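Local structure of 2-dehydro-3-deoxy-D-arabinonate dehydratase (Sulfolobus solfataricus, 2Q18) at residues I208-R214 / D270-I276; V107-P113 / R230-E235; L3-R9 / D64-P70. The protein catalyses the dehydration of 2-dehydro-3-deoxy-D-arabinonate to 2,5-dioxopentanoate, a metal-dependent step of a pentose oxidation pathway leading to 2-oxoglutarate. One frame throughout, in Å; residues are numbered along the deposited sequence.

Contact 1: I208-R214 / D270-I276; sequences ITLKIVR and DIVEITI
Two antiparallel strands of a five-stranded mixed sheet in the FAH-family domain meet here, Thr-209, Lys-211 and Val-213 forming hydrogen-bonded pairs with Thr-275, Glu-273 and Ile-271. Six backbone N-H...O bonds join them, among them Val-213 N to Ile-271 O at 2.7 Å. Next along, Arg-214 meets the Asp-270 carboxylate with NE and NH1, one nitrogen to each oxygen: NE to OD1 at 2.8 Å, NH1 to OD2 at 2.7 Å, each on a syn lone pair, the planes 9° from coplanar. A bend at chi3 (-62°) turns the guanidinium back to this group, whose OD2 also accepts from Lys-267 N. On the buried face Leu-210 CD1 touches both Val-272 CG1 and Ile-274 CG1, 3.8 Å from each, while Ile-208 and Ile-276 run alongside each other, CG1 against CG1. The other face is more polar: Lys-211 NZ and Glu-273 OE1 make a long salt bridge of 3.9 Å. The Ile-208 side chain lies about 6 Å from those of Glu-145, a magnesium ligand, and Thr-256, which binds substrate. Strands 217-225 and 280-288 flank the pair; Val-272, Ile-274 and Ile-276 pack on strand 156-167, which carries the magnesium ligand Asp-164.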
loop_
_atom_site.group_PDB
_atom_site.type_symbol
_atom_site.label_atom_id
_atom_site.label_comp_id
_atom_site.label_asym_id
_atom_site.label_seq_id
_atom_site.Cartn_x
_atom_site.Cartn_y
_atom_site.Cartn_z
ATOM N N ILE A 208 -14.743 -8.124 -39.549
ATOM C CA ILE A 208 -13.896 -7.015 -39.123
ATOM C C ILE A 208 -13.942 -5.949 -40.209
ATOM O O ILE A 208 -13.678 -6.242 -41.376
ATOM C CB ILE A 208 -12.427 -7.459 -38.880
ATOM C CG1 ILE A 208 -12.366 -8.609 -37.862
ATOM C CG2 ILE A 208 -11.559 -6.264 -38.442
ATOM C CD1 ILE A 208 -10.970 -9.172 -37.629
ATOM N N THR A 209 -14.294 -4.723 -39.829
ATOM C CA THR A 209 -14.357 -3.612 -40.777
ATOM C C THR A 209 -13.477 -2.469 -40.298
ATOM O O THR A 209 -13.598 -2.029 -39.154
ATOM C CB THR A 209 -15.807 -3.103 -40.966
ATOM O OG1 THR A 209 -16.670 -4.208 -41.263
ATOM C CG2 THR A 209 -15.889 -2.067 -42.093
ATOM N N LEU A 210 -12.587 -2.010 -41.176
ATOM C CA LEU A 210 -11.769 -0.830 -40.925
ATOM C C LEU A 210 -12.247 0.363 -41.757
ATOM O O LEU A 210 -12.517 0.228 -42.956
ATOM C CB LEU A 210 -10.292 -1.110 -41.235
ATOM C CG LEU A 210 -9.320 0.080 -41.310
ATOM C CD1 LEU A 210 -9.098 0.728 -39.945
ATOM C CD2 LEU A 210 -7.990 -0.325 -41.928
ATOM N N LYS A 211 -12.336 1.521 -41.105
ATOM C CA LYS A 211 -12.579 2.793 -41.778
ATOM C C LYS A 211 -11.575 3.825 -41.294
ATOM O O LYS A 211 -11.354 3.974 -40.087
ATOM C CB LYS A 211 -13.999 3.298 -41.509
ATOM C CG LYS A 211 -15.080 2.547 -42.260
ATOM C CD LYS A 211 -16.474 2.835 -41.709
ATOM C CE LYS A 211 -16.944 4.244 -42.034
ATOM N NZ LYS A 211 -18.368 4.453 -41.627
ATOM N N ILE A 212 -10.950 4.514 -42.243
ATOM C CA ILE A 212 -10.138 5.681 -41.935
ATOM C C ILE A 212 -10.899 6.905 -42.440
ATOM O O ILE A 212 -11.161 7.036 -43.640
ATOM C CB ILE A 212 -8.736 5.605 -42.573
ATOM C CG1 ILE A 212 -8.019 4.312 -42.134
ATOM C CG2 ILE A 212 -7.921 6.853 -42.213
ATOM C CD1 ILE A 212 -6.766 3.962 -42.941
ATOM N N VAL A 213 -11.267 7.782 -41.512
ATOM C CA VAL A 213 -12.060 8.965 -41.828
ATOM C C VAL A 213 -11.170 10.198 -41.764
ATOM O O VAL A 213 -10.564 10.488 -40.727
ATOM C CB VAL A 213 -13.287 9.105 -40.888
ATOM C CG1 VAL A 213 -14.129 10.331 -41.264
ATOM C CG2 VAL A 213 -14.142 7.849 -40.937
ATOM N N ARG A 214 -11.077 10.901 -42.892
ATOM C CA ARG A 214 -10.265 12.105 -43.009
ATOM C C ARG A 214 -11.176 13.282 -43.338
ATOM O O ARG A 214 -11.826 13.286 -44.381
ATOM C CB ARG A 214 -9.212 11.928 -44.108
ATOM C CG ARG A 214 -8.229 13.088 -44.238
ATOM C CD ARG A 214 -6.988 12.667 -45.017
ATOM N NE ARG A 214 -6.269 11.594 -44.333
ATOM C CZ ARG A 214 -5.203 10.958 -44.820
ATOM N NH1 ARG A 214 -4.629 9.995 -44.103
ATOM N NH2 ARG A 214 -4.700 11.284 -46.008
ATOM N N ASP A 270 -6.841 12.237 -38.402
ATOM C CA ASP A 270 -7.605 11.115 -38.966
ATOM C C ASP A 270 -8.401 10.429 -37.860
ATOM O O ASP A 270 -8.006 10.468 -36.694
ATOM C CB ASP A 270 -6.685 10.065 -39.611
ATOM C CG ASP A 270 -6.238 10.437 -41.025
ATOM O OD1 ASP A 270 -6.753 11.424 -41.603
ATOM O OD2 ASP A 270 -5.361 9.723 -41.558
ATOM N N ILE A 271 -9.516 9.805 -38.228
ATOM C CA ILE A 271 -10.272 8.984 -37.292
ATOM C C ILE A 271 -10.252 7.546 -37.793
ATOM O O ILE A 271 -10.679 7.262 -38.917
ATOM C CB ILE A 271 -11.749 9.454 -37.116
ATOM C CG1 ILE A 271 -11.855 10.974 -36.861
ATOM C CG2 ILE A 271 -12.452 8.631 -36.030
ATOM C CD1 ILE A 271 -11.110 11.511 -35.628
ATOM N N VAL A 272 -9.746 6.650 -36.948
ATOM C CA VAL A 272 -9.701 5.228 -37.259
ATOM C C VAL A 272 -10.837 4.529 -36.525
ATOM O O VAL A 272 -10.960 4.633 -35.301
ATOM C CB VAL A 272 -8.327 4.604 -36.884
ATOM C CG1 VAL A 272 -8.320 3.096 -37.142
ATOM C CG2 VAL A 272 -7.206 5.283 -37.656
ATOM N N GLU A 273 -11.673 3.828 -37.285
ATOM C CA GLU A 273 -12.812 3.118 -36.729
ATOM C C GLU A 273 -12.707 1.659 -37.116
ATOM O O GLU A 273 -12.547 1.335 -38.295
ATOM C CB GLU A 273 -14.129 3.704 -37.249
ATOM C CG GLU A 273 -14.244 5.223 -37.108
ATOM C CD GLU A 273 -15.530 5.786 -37.714
ATOM O OE1 GLU A 273 -16.310 5.020 -38.323
ATOM O OE2 GLU A 273 -15.760 7.007 -37.575
ATOM N N ILE A 274 -12.782 0.781 -36.118
ATOM C CA ILE A 274 -12.687 -0.657 -36.348
ATOM C C ILE A 274 -13.864 -1.354 -35.693
ATOM O O ILE A 274 -14.074 -1.237 -34.482
ATOM C CB ILE A 274 -11.347 -1.258 -35.837
ATOM C CG1 ILE A 274 -10.157 -0.551 -36.493
ATOM C CG2 ILE A 274 -11.297 -2.768 -36.112
ATOM C CD1 ILE A 274 -8.846 -0.677 -35.736
ATOM N N THR A 275 -14.629 -2.072 -36.509
ATOM C CA THR A 275 -15.803 -2.780 -36.045
ATOM C C THR A 275 -15.553 -4.280 -36.103
ATOM O O THR A 275 -15.004 -4.786 -37.084
ATOM C CB THR A 275 -17.042 -2.415 -36.902
ATOM O OG1 THR A 275 -17.181 -0.992 -36.952
ATOM C CG2 THR A 275 -18.318 -3.021 -36.324
ATOM N N ILE A 276 -15.931 -4.978 -35.035
ATOM C CA ILE A 276 -15.932 -6.438 -35.025
ATOM C C ILE A 276 -17.278 -6.924 -34.512
ATOM O O ILE A 276 -17.792 -6.404 -33.519
ATOM C CB ILE A 276 -14.769 -7.040 -34.182
ATOM C CG1 ILE A 276 -13.410 -6.612 -34.757
ATOM C CG2 ILE A 276 -14.878 -8.574 -34.123
ATOM C CD1 ILE A 276 -12.194 -7.277 -34.111
HETATM O O HOH W 1 -17.372 -5.576 -39.108
HETATM O O HOH W 2 -15.758 0.372 -38.588
#

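Contact 2: V107-P113 / R230-E235; sequences VYDAVRP and RRKIEE
Arg-230 and Arg-231 reach across to the C-terminal end of helix 103-109 and the turn after it, each supplying donors to a different backbone carbonyl at or just past that end. Arg-230 NH1 donates to Tyr-108 O at 2.8 Å, helped by a weak bond from NH2, and the same guanidinium stacks over one face of the Tyr-108 ring. The planes are 20° apart and CZ stands 3.9 Å from the ring centroid, a cation-pi stack in which NH1 sits over the middle of the ring. Further back along the arginine, CD comes to 3.2 Å from Tyr-108 OH.

Arg-231 points its guanidinium edge at the turn. NH1 donates to Ala-110 O at 2.9 Å, and NH2 adds a weak bond to the same oxygen, so one carbonyl receives both nitrogens; Val-111 O lies 2.9 Å from NH2. One face of this guanidinium is covered by Pro-113, whose CB is 3.8 Å from NE. The Arg-231 side chain gets there through bends at chi2 (79°) and chi3 (77°).

In the next shell, Glu-235, on the first turn of helix 233-241, receives Arg-231 NH2 on OE2 at 2.8 Å, a salt bridge which, with the bonds to Ala-110 O, holds the guanidinium in its orientation. The backbones of Arg-230 and Arg-231 bond to Ser-82, and Tyr-108 packs on substrate-binding Ile-81, placing the cation-pi pair beside the active site. Arg-112 turns the other way, to Asp-136 of the second subunit, while Pro-113 also rests on Tyr-239 of helix 233-241, so the turn lies between that helix and the subunit interface.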
loop_
_atom_site.group_PDB
_atom_site.type_symbol
_atom_site.label_atom_id
_atom_site.label_comp_id
_atom_site.label_asym_id
_atom_site.label_seq_id
_atom_site.Cartn_x
_atom_site.Cartn_y
_atom_site.Cartn_z
ATOM N N VAL A 107 7.389 -17.531 -43.191
ATOM C CA VAL A 107 6.618 -17.707 -41.951
ATOM C C VAL A 107 5.231 -18.281 -42.240
ATOM O O VAL A 107 4.733 -19.127 -41.494
ATOM C CB VAL A 107 6.483 -16.385 -41.139
ATOM C CG1 VAL A 107 5.644 -16.599 -39.887
ATOM C CG2 VAL A 107 7.844 -15.853 -40.744
ATOM N N TYR A 108 4.619 -17.816 -43.327
ATOM C CA TYR A 108 3.317 -18.311 -43.765
ATOM C C TYR A 108 3.323 -19.832 -43.964
ATOM O O TYR A 108 2.372 -20.515 -43.582
ATOM C CB TYR A 108 2.889 -17.601 -45.054
ATOM C CG TYR A 108 1.490 -17.941 -45.514
ATOM C CD1 TYR A 108 1.275 -18.916 -46.490
ATOM C CD2 TYR A 108 0.379 -17.287 -44.977
ATOM C CE1 TYR A 108 -0.007 -19.233 -46.918
ATOM C CE2 TYR A 108 -0.909 -17.599 -45.398
ATOM C CZ TYR A 108 -1.093 -18.571 -46.369
ATOM O OH TYR A 108 -2.363 -18.882 -46.792
ATOM N N ASP A 109 4.407 -20.346 -44.544
ATOM C CA ASP A 109 4.540 -21.774 -44.853
ATOM C C ASP A 109 5.199 -22.599 -43.737
ATOM O O ASP A 109 5.216 -23.831 -43.810
ATOM C CB ASP A 109 5.322 -21.963 -46.160
ATOM C CG ASP A 109 4.598 -21.390 -47.371
ATOM O OD1 ASP A 109 3.353 -21.492 -47.443
ATOM O OD2 ASP A 109 5.283 -20.844 -48.259
ATOM N N ALA A 110 5.730 -21.925 -42.717
ATOM C CA ALA A 110 6.500 -22.588 -41.660
ATOM C C ALA A 110 5.627 -23.090 -40.515
ATOM O O ALA A 110 4.504 -22.621 -40.333
ATOM C CB ALA A 110 7.583 -21.660 -41.135
ATOM N N VAL A 111 6.143 -24.050 -39.748
ATOM C CA VAL A 111 5.429 -24.543 -38.566
ATOM C C VAL A 111 5.354 -23.466 -37.474
ATOM O O VAL A 111 4.354 -23.373 -36.765
ATOM C CB VAL A 111 6.017 -25.883 -37.995
ATOM C CG1 VAL A 111 5.954 -27.004 -39.044
ATOM C CG2 VAL A 111 7.440 -25.707 -37.487
ATOM N N ARG A 112 6.410 -22.661 -37.363
ATOM C CA ARG A 112 6.510 -21.622 -36.335
ATOM C C ARG A 112 5.903 -20.296 -36.807
ATOM O O ARG A 112 6.392 -19.699 -37.770
ATOM C CB ARG A 112 7.973 -21.407 -35.914
ATOM C CG ARG A 112 8.149 -20.377 -34.787
ATOM C CD ARG A 112 9.614 -20.156 -34.418
ATOM N NE ARG A 112 10.255 -21.392 -33.963
ATOM C CZ ARG A 112 10.204 -21.867 -32.721
ATOM N NH1 ARG A 112 10.823 -23.005 -32.428
ATOM N NH2 ARG A 112 9.545 -21.216 -31.770
ATOM N N PRO A 113 4.842 -19.831 -36.123
ATOM C CA PRO A 113 4.231 -18.543 -36.452
ATOM C C PRO A 113 5.081 -17.367 -35.971
ATOM O O PRO A 113 5.993 -17.551 -35.157
ATOM C CB PRO A 113 2.906 -18.583 -35.684
ATOM C CG PRO A 113 3.192 -19.439 -34.499
ATOM C CD PRO A 113 4.152 -20.496 -35.001
ATOM N N ARG A 230 -5.928 -18.382 -41.048
ATOM C CA ARG A 230 -5.358 -19.693 -41.343
ATOM C C ARG A 230 -4.562 -20.213 -40.146
ATOM O O ARG A 230 -4.664 -21.387 -39.784
ATOM C CB ARG A 230 -4.485 -19.605 -42.598
ATOM C CG ARG A 230 -3.854 -20.917 -43.033
ATOM C CD ARG A 230 -3.141 -20.747 -44.362
ATOM N NE ARG A 230 -2.079 -21.733 -44.565
ATOM C CZ ARG A 230 -0.819 -21.582 -44.158
ATOM N NH1 ARG A 230 -0.444 -20.485 -43.506
ATOM N NH2 ARG A 230 0.071 -22.535 -44.399
ATOM N N ARG A 231 -3.775 -19.331 -39.538
ATOM C CA ARG A 231 -3.044 -19.650 -38.320
ATOM C C ARG A 231 -3.954 -19.424 -37.113
ATOM O O ARG A 231 -4.214 -18.281 -36.728
ATOM C CB ARG A 231 -1.784 -18.788 -38.224
ATOM C CG ARG A 231 -0.774 -19.276 -37.206
ATOM C CD ARG A 231 0.043 -20.436 -37.742
ATOM N NE ARG A 231 1.071 -20.002 -38.683
ATOM C CZ ARG A 231 2.179 -20.687 -38.944
ATOM N NH1 ARG A 231 3.063 -20.212 -39.812
ATOM N NH2 ARG A 231 2.408 -21.842 -38.327
ATOM N N LYS A 232 -4.437 -20.516 -36.525
ATOM C CA LYS A 232 -5.425 -20.442 -35.447
ATOM C C LYS A 232 -4.871 -19.852 -34.142
ATOM O O LYS A 232 -3.663 -19.897 -33.890
ATOM C CB LYS A 232 -6.095 -21.805 -35.220
ATOM C CG LYS A 232 -5.199 -22.882 -34.603
ATOM C CD LYS A 232 -5.640 -24.290 -35.019
ATOM C CE LYS A 232 -6.986 -24.683 -34.410
ATOM N NZ LYS A 232 -7.298 -26.124 -34.630
ATOM N N ILE A 233 -5.771 -19.305 -33.329
ATOM C CA ILE A 233 -5.415 -18.599 -32.096
ATOM C C ILE A 233 -4.735 -19.524 -31.081
ATOM O O ILE A 233 -3.730 -19.150 -30.475
ATOM C CB ILE A 233 -6.654 -17.902 -31.471
ATOM C CG1 ILE A 233 -7.237 -16.883 -32.461
ATOM C CG2 ILE A 233 -6.295 -17.242 -30.135
ATOM C CD1 ILE A 233 -8.641 -16.415 -32.128
ATOM N N GLU A 234 -5.292 -20.722 -30.913
ATOM C CA GLU A 234 -4.727 -21.777 -30.062
ATOM C C GLU A 234 -3.230 -21.983 -30.323
ATOM O O GLU A 234 -2.440 -22.068 -29.386
ATOM C CB GLU A 234 -5.507 -23.082 -30.278
ATOM C CG GLU A 234 -4.933 -24.329 -29.607
ATOM C CD GLU A 234 -5.647 -25.620 -30.033
ATOM O OE1 GLU A 234 -6.136 -25.698 -31.187
ATOM O OE2 GLU A 234 -5.710 -26.563 -29.211
ATOM N N GLU A 235 -2.852 -22.037 -31.599
ATOM C CA GLU A 235 -1.456 -22.208 -31.991
ATOM C C GLU A 235 -0.626 -20.966 -31.672
ATOM O O GLU A 235 0.533 -21.077 -31.257
ATOM C CB GLU A 235 -1.353 -22.546 -33.481
ATOM C CG GLU A 235 0.055 -22.914 -33.942
ATOM C CD GLU A 235 0.152 -23.163 -35.441
ATOM O OE1 GLU A 235 -0.872 -23.515 -36.071
ATOM O OE2 GLU A 235 1.262 -23.004 -35.993
#

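Contact 3: L3-R9 / D64-P70; sequences LFRVVKR and DIRITKP
Val-6 CG2 nestles against Ile-65 CB at 4.0 Å where strand 2-8 meets the short antiparallel strand 65-67. On the same face the methyl CG2 of Ile-65 lies along the extended aliphatic chain of Lys-8, 3.8 Å from its CD. Val-7 and Arg-66 form the hydrogen-bonded pair, N to O in both directions; on their face Val-7 CG1 sits under one face of the guanidinium, 3.4 Å from NH2. Beyond the strand pairing the bumps change partners: Pro-70 CB rests in the hollow formed by Leu-3 O and Leu-3 CD2, and Thr-68 CG2 rests over Arg-5 O, which accepts from Thr-68 N at 2.9 Å. Arg-5 CG stands opposite the backbone N (chi1 -170°), and a bend at chi3 brings NE to Lys-69 O at 2.8 Å, with a weak second bond from NH2. That NH2 also forms a salt bridge with Asp-72 OD1. Losing this side chain to an alanine would probably leave Lys-69 O without its two donors and Asp-72 without its partner. Arg-66 is paired with Glu-129 and Lys-8 with Asp-27 of the third subunit, so apolar packing is combined with polar ties to the rest of the chain and to the tetramer.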
loop_
_atom_site.group_PDB
_atom_site.type_symbol
_atom_site.label_atom_id
_atom_site.label_comp_id
_atom_site.label_asym_id
_atom_site.label_seq_id
_atom_site.Cartn_x
_atom_site.Cartn_y
_atom_site.Cartn_z
ATOM N N LEU A 3 -17.387 -6.082 -20.695
ATOM C CA LEU A 3 -16.747 -5.302 -19.653
ATOM C C LEU A 3 -16.147 -4.017 -20.212
ATOM O O LEU A 3 -15.437 -4.041 -21.217
ATOM C CB LEU A 3 -15.673 -6.173 -18.996
ATOM C CG LEU A 3 -14.812 -5.664 -17.850
ATOM C CD1 LEU A 3 -14.505 -6.823 -16.910
ATOM C CD2 LEU A 3 -13.526 -5.078 -18.414
ATOM N N PHE A 4 -16.443 -2.900 -19.557
ATOM C CA PHE A 4 -15.818 -1.627 -19.894
ATOM C C PHE A 4 -15.333 -0.900 -18.644
ATOM O O PHE A 4 -15.650 -1.298 -17.522
ATOM C CB PHE A 4 -16.733 -0.744 -20.771
ATOM C CG PHE A 4 -18.029 -0.317 -20.113
ATOM C CD1 PHE A 4 -19.123 -1.180 -20.060
ATOM C CD2 PHE A 4 -18.169 0.972 -19.601
ATOM C CE1 PHE A 4 -20.328 -0.780 -19.474
ATOM C CE2 PHE A 4 -19.371 1.387 -19.019
ATOM C CZ PHE A 4 -20.452 0.508 -18.954
ATOM N N ARG A 5 -14.544 0.149 -18.845
ATOM C CA ARG A 5 -13.979 0.901 -17.735
ATOM C C ARG A 5 -13.997 2.387 -18.054
ATOM O O ARG A 5 -13.768 2.796 -19.202
ATOM C CB ARG A 5 -12.550 0.420 -17.430
ATOM C CG ARG A 5 -11.941 0.963 -16.126
ATOM C CD ARG A 5 -10.583 0.319 -15.824
ATOM N NE ARG A 5 -9.597 0.589 -16.871
ATOM C CZ ARG A 5 -8.281 0.498 -16.713
ATOM N NH1 ARG A 5 -7.765 0.137 -15.543
ATOM N NH2 ARG A 5 -7.475 0.769 -17.730
ATOM N N VAL A 6 -14.293 3.185 -17.035
ATOM C CA VAL A 6 -14.245 4.636 -17.144
ATOM C C VAL A 6 -13.207 5.188 -16.181
ATOM O O VAL A 6 -12.880 4.553 -15.171
ATOM C CB VAL A 6 -15.632 5.306 -16.863
ATOM C CG1 VAL A 6 -16.720 4.704 -17.751
ATOM C CG2 VAL A 6 -16.021 5.196 -15.380
ATOM N N VAL A 7 -12.684 6.364 -16.509
ATOM C CA VAL A 7 -11.877 7.136 -15.578
ATOM C C VAL A 7 -12.733 8.314 -15.096
ATOM O O VAL A 7 -13.428 8.960 -15.888
ATOM C CB VAL A 7 -10.505 7.567 -16.194
ATOM C CG1 VAL A 7 -10.689 8.470 -17.422
ATOM C CG2 VAL A 7 -9.611 8.235 -15.148
ATOM N N LYS A 8 -12.709 8.552 -13.788
ATOM C CA LYS A 8 -13.569 9.538 -13.148
ATOM C C LYS A 8 -12.767 10.207 -12.043
ATOM O O LYS A 8 -12.333 9.547 -11.094
ATOM C CB LYS A 8 -14.804 8.841 -12.564
ATOM C CG LYS A 8 -15.776 9.743 -11.812
ATOM C CD LYS A 8 -16.815 8.894 -11.095
ATOM C CE LYS A 8 -18.018 9.702 -10.661
ATOM N NZ LYS A 8 -19.039 8.807 -10.045
ATOM N N ARG A 9 -12.555 11.515 -12.185
ATOM C CA ARG A 9 -11.775 12.301 -11.226
ATOM C C ARG A 9 -10.452 11.609 -10.871
ATOM O O ARG A 9 -10.036 11.595 -9.710
ATOM C CB ARG A 9 -12.601 12.582 -9.963
ATOM C CG ARG A 9 -14.001 13.150 -10.231
ATOM C CD ARG A 9 -14.823 13.199 -8.951
ATOM N NE ARG A 9 -14.142 13.973 -7.912
ATOM C CZ ARG A 9 -14.424 15.237 -7.604
ATOM N NH1 ARG A 9 -13.732 15.851 -6.650
ATOM N NH2 ARG A 9 -15.401 15.883 -8.237
ATOM N N ASP A 64 -18.763 13.566 -15.622
ATOM C CA ASP A 64 -17.392 13.430 -15.123
ATOM C C ASP A 64 -16.769 12.040 -15.332
ATOM O O ASP A 64 -15.707 11.744 -14.774
ATOM C CB ASP A 64 -17.288 13.874 -13.655
ATOM C CG ASP A 64 -18.212 13.097 -12.737
ATOM O OD1 ASP A 64 -19.076 12.343 -13.238
ATOM O OD2 ASP A 64 -18.076 13.250 -11.502
ATOM N N ILE A 65 -17.418 11.202 -16.142
ATOM C CA ILE A 65 -16.855 9.894 -16.499
ATOM C C ILE A 65 -16.463 9.815 -17.977
ATOM O O ILE A 65 -17.171 10.328 -18.848
ATOM C CB ILE A 65 -17.781 8.698 -16.109
ATOM C CG1 ILE A 65 -19.044 8.647 -16.980
ATOM C CG2 ILE A 65 -18.123 8.738 -14.610
ATOM C CD1 ILE A 65 -19.884 7.382 -16.806
ATOM N N ARG A 66 -15.335 9.167 -18.247
ATOM C CA ARG A 66 -14.853 8.986 -19.608
ATOM C C ARG A 66 -14.406 7.542 -19.827
ATOM O O ARG A 66 -13.611 7.004 -19.046
ATOM C CB ARG A 66 -13.697 9.953 -19.894
ATOM C CG ARG A 66 -13.173 9.887 -21.324
ATOM C CD ARG A 66 -12.024 10.861 -21.567
ATOM N NE ARG A 66 -10.841 10.593 -20.746
ATOM C CZ ARG A 66 -9.944 9.636 -20.990
ATOM N NH1 ARG A 66 -10.086 8.817 -22.026
ATOM N NH2 ARG A 66 -8.905 9.488 -20.184
ATOM N N ILE A 67 -14.916 6.920 -20.889
ATOM C CA ILE A 67 -14.534 5.552 -21.231
ATOM C C ILE A 67 -13.041 5.495 -21.586
ATOM O O ILE A 67 -12.473 6.465 -22.097
ATOM C CB ILE A 67 -15.442 4.959 -22.355
ATOM C CG1 ILE A 67 -15.290 3.434 -22.443
ATOM C CG2 ILE A 67 -15.200 5.675 -23.710
ATOM C CD1 ILE A 67 -16.360 2.736 -23.281
ATOM N N THR A 68 -12.401 4.376 -21.271
ATOM C CA THR A 68 -10.970 4.218 -21.532
ATOM C C THR A 68 -10.659 2.755 -21.865
ATOM O O THR A 68 -11.569 1.995 -22.212
ATOM C CB THR A 68 -10.110 4.787 -20.353
ATOM O OG1 THR A 68 -8.719 4.753 -20.701
ATOM C CG2 THR A 68 -10.350 4.017 -19.039
ATOM N N LYS A 69 -9.387 2.368 -21.791
ATOM C CA LYS A 69 -9.007 0.951 -21.889
ATOM C C LYS A 69 -9.805 0.166 -20.850
ATOM O O LYS A 69 -9.864 0.582 -19.694
ATOM C CB LYS A 69 -7.510 0.770 -21.610
ATOM C CG LYS A 69 -6.584 1.347 -22.665
ATOM C CD LYS A 69 -5.120 1.276 -22.218
ATOM C CE LYS A 69 -4.792 2.386 -21.223
ATOM N NZ LYS A 69 -3.340 2.563 -21.042
ATOM N N PRO A 70 -10.456 -0.940 -21.259
ATOM C CA PRO A 70 -11.222 -1.744 -20.298
ATOM C C PRO A 70 -10.371 -2.421 -19.208
ATOM O O PRO A 70 -10.882 -2.701 -18.120
ATOM C CB PRO A 70 -11.923 -2.790 -21.176
ATOM C CG PRO A 70 -11.147 -2.832 -22.433
ATOM C CD PRO A 70 -10.562 -1.466 -22.633
HETATM O O HOH W 3 -13.631 0.412 -21.594
HETATM O O HOH W 4 -13.664 13.193 -14.186
#

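Overall arrangement
Along the chain contact 3 closes first, near the N-terminus; contacts 2 and 1 follow, their segments alternating, so 107-113 precedes 208-214, then 230-235 and 270-276. All four of these later segments belong to the FAH-family fold. Centres of contacts 1 and 3 lie about 21 Å apart, those of 1 and 2 about 27 Å, and those of 2 and 3 about 36 Å; contacts 2 and 3 lie on opposite sides of the chain's centre. Contact 1 lies within the five-stranded sheet, contact 2 joins the end of helix 103-109 to the residues leading into helix 233-241, and contact 3 belongs to the strands around 2-8. Contacts 1 and 2 both come near substrate-binding residues; contacts 2 and 3 touch different neighbouring subunits, while contact 1 touches none.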